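PDB 1SQ4: glyoxylate-induced Protein from Pseudomonas aeruginosa, which is a double beta-barrel protein of the cupin superfamily that may act as a ureidoglycine aminohydrolase. Local coordinates for residues E91-V97 and P114-I120. Residues are numbered along the deposited sequence; the frame is centred on the assembly and turned at random.
Sequences EAVLFVV and PGGYAFI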
loop_
_atom_site.group_PDB
_atom_site.type_symbol
_atom_site.label_atom_id
_atom_site.label_comp_id
_atom_site.label_asym_id
_atom_site.label_seq_id
_atom_site.Cartn_x
_atom_site.Cartn_y
_atom_site.Cartn_z
ATOM N N GLU A 91 38.283 5.232 15.083
ATOM C CA GLU A 91 39.000 6.181 14.242
ATOM C C GLU A 91 37.983 7.303 14.068
ATOM O O GLU A 91 36.791 7.089 14.294
ATOM C CB GLU A 91 39.365 5.550 12.897
ATOM C CG GLU A 91 38.177 5.126 12.064
ATOM C CD GLU A 91 38.580 4.428 10.772
ATOM O OE1 GLU A 91 38.321 3.213 10.656
ATOM O OE2 GLU A 91 39.153 5.093 9.870
ATOM N N ALA A 92 38.431 8.493 13.687
ATOM C CA ALA A 92 37.498 9.601 13.529
ATOM C C ALA A 92 37.842 10.622 12.445
ATOM O O ALA A 92 38.924 10.612 11.851
ATOM C CB ALA A 92 37.332 10.331 14.869
ATOM N N VAL A 93 36.877 11.497 12.202
ATOM C CA VAL A 93 37.012 12.585 11.262
ATOM C C VAL A 93 36.247 13.749 11.882
ATOM O O VAL A 93 35.054 13.636 12.188
ATOM C CB VAL A 93 36.405 12.250 9.891
ATOM C CG1 VAL A 93 36.428 13.482 9.009
ATOM C CG2 VAL A 93 37.186 11.126 9.235
ATOM N N LEU A 94 36.944 14.856 12.101
ATOM C CA LEU A 94 36.334 16.047 12.676
ATOM C C LEU A 94 36.155 17.060 11.563
ATOM O O LEU A 94 37.076 17.318 10.780
ATOM C CB LEU A 94 37.227 16.624 13.785
ATOM C CG LEU A 94 36.914 16.345 15.262
ATOM C CD1 LEU A 94 36.591 14.890 15.497
ATOM C CD2 LEU A 94 38.102 16.770 16.104
ATOM N N PHE A 95 34.963 17.632 11.490
ATOM C CA PHE A 95 34.662 18.609 10.463
ATOM C C PHE A 95 33.913 19.784 11.056
ATOM O O PHE A 95 32.704 19.705 11.290
ATOM C CB PHE A 95 33.808 17.969 9.374
ATOM C CG PHE A 95 33.480 18.896 8.254
ATOM C CD1 PHE A 95 34.477 19.335 7.393
ATOM C CD2 PHE A 95 32.183 19.371 8.086
ATOM C CE1 PHE A 95 34.186 20.228 6.380
ATOM C CE2 PHE A 95 31.885 20.267 7.069
ATOM C CZ PHE A 95 32.886 20.702 6.216
ATOM N N VAL A 96 34.614 20.887 11.279
ATOM C CA VAL A 96 33.972 22.049 11.871
ATOM C C VAL A 96 33.111 22.822 10.880
ATOM O O VAL A 96 33.535 23.116 9.765
ATOM C CB VAL A 96 35.019 22.976 12.501
ATOM C CG1 VAL A 96 36.082 23.275 11.491
ATOM C CG2 VAL A 96 34.360 24.258 12.992
ATOM N N VAL A 97 31.893 23.144 11.307
ATOM C CA VAL A 97 30.962 23.877 10.463
ATOM C C VAL A 97 30.690 25.294 10.955
ATOM O O VAL A 97 30.200 26.133 10.202
ATOM C CB VAL A 97 29.616 23.137 10.331
ATOM C CG1 VAL A 97 29.816 21.839 9.587
ATOM C CG2 VAL A 97 29.024 22.880 11.700
ATOM N N PRO A 114 35.900 27.107 10.413
ATOM C CA PRO A 114 34.831 26.371 9.732
ATOM C C PRO A 114 35.367 25.900 8.382
ATOM O O PRO A 114 35.972 26.675 7.632
ATOM C CB PRO A 114 33.725 27.413 9.613
ATOM C CG PRO A 114 33.902 28.197 10.883
ATOM C CD PRO A 114 35.408 28.401 10.913
ATOM N N GLY A 115 35.163 24.617 8.103
ATOM C CA GLY A 115 35.654 24.021 6.877
ATOM C C GLY A 115 36.808 23.097 7.227
ATOM O O GLY A 115 37.217 22.255 6.427
ATOM N N GLY A 116 37.321 23.253 8.448
ATOM C CA GLY A 116 38.436 22.444 8.916
ATOM C C GLY A 116 38.159 20.957 8.970
ATOM O O GLY A 116 37.176 20.523 9.569
ATOM N N TYR A 117 39.041 20.172 8.361
ATOM C CA TYR A 117 38.888 18.715 8.317
ATOM C C TYR A 117 40.044 18.034 9.048
ATOM O O TYR A 117 41.206 18.331 8.805
ATOM C CB TYR A 117 38.856 18.272 6.849
ATOM C CG TYR A 117 38.506 16.819 6.567
ATOM C CD1 TYR A 117 37.244 16.467 6.090
ATOM C CD2 TYR A 117 39.472 15.822 6.657
ATOM C CE1 TYR A 117 36.953 15.165 5.689
ATOM C CE2 TYR A 117 39.197 14.518 6.261
ATOM C CZ TYR A 117 37.935 14.194 5.772
ATOM O OH TYR A 117 37.689 12.909 5.335
ATOM N N ALA A 118 39.724 17.107 9.937
ATOM C CA ALA A 118 40.760 16.418 10.688
ATOM C C ALA A 118 40.512 14.916 10.768
ATOM O O ALA A 118 39.398 14.479 11.050
ATOM C CB ALA A 118 40.860 17.013 12.091
ATOM N N PHE A 119 41.553 14.133 10.495
ATOM C CA PHE A 119 41.468 12.679 10.553
ATOM C C PHE A 119 42.309 12.183 11.717
ATOM O O PHE A 119 43.511 12.452 11.809
ATOM C CB PHE A 119 41.962 12.037 9.255
ATOM C CG PHE A 119 42.010 10.534 9.313
ATOM C CD1 PHE A 119 43.216 9.871 9.514
ATOM C CD2 PHE A 119 40.837 9.783 9.245
ATOM C CE1 PHE A 119 43.251 8.489 9.659
ATOM C CE2 PHE A 119 40.864 8.404 9.390
ATOM C CZ PHE A 119 42.075 7.757 9.597
ATOM N N ILE A 120 41.664 11.448 12.605
ATOM C CA ILE A 120 42.326 10.939 13.781
ATOM C C ILE A 120 42.377 9.443 13.654
ATOM O O ILE A 120 41.351 8.807 13.515
ATOM C CB ILE A 120 41.525 11.319 15.016
ATOM C CG1 ILE A 120 41.296 12.827 15.019
ATOM C CG2 ILE A 120 42.230 10.884 16.269
ATOM C CD1 ILE A 120 40.482 13.285 16.193
#
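Leu94 N donates to Ala118 O at 2.7 Å, and Ala118 N returns a bond to Leu94 O, closing the central ring of an antiparallel ladder in the larger sheet of the N-terminal cupin barrel. A second reciprocal pair joins Ala92 and Ile120; here Ile120 N comes at Ala92 O from 45° above the carbonyl plane. At the far end Val96 N reaches Gly116 O, while Gly115 N bonds Val96 O at 2.8 Å as the chain enters strand 116-120 from the turn. The other edge of strand 90-98 is bonded to strand 136-144, so it lies inside the sheet.

Val93, Phe95, Tyr117 and Phe119 share one face, and Val93 and Phe119 pack there on Met191 of strand 191-198, in the sheet of the second barrel. Val93 CG1, anti to the backbone N (chi1 173°), makes a CH-pi contact over one face of the Tyr117 ring, 3.9 Å from its centroid. Tyr117 OH bonds Val193 O of the same strand 191-198, tethering the ring's outer end to the second barrel. On the other side of the sheet, Leu94 CB meets Ala118 CB at 4.0 Å. Val93's other methyl, CG2, lies near the plane of the Phe119 ring, at its edge, 3.9 Å from CD2.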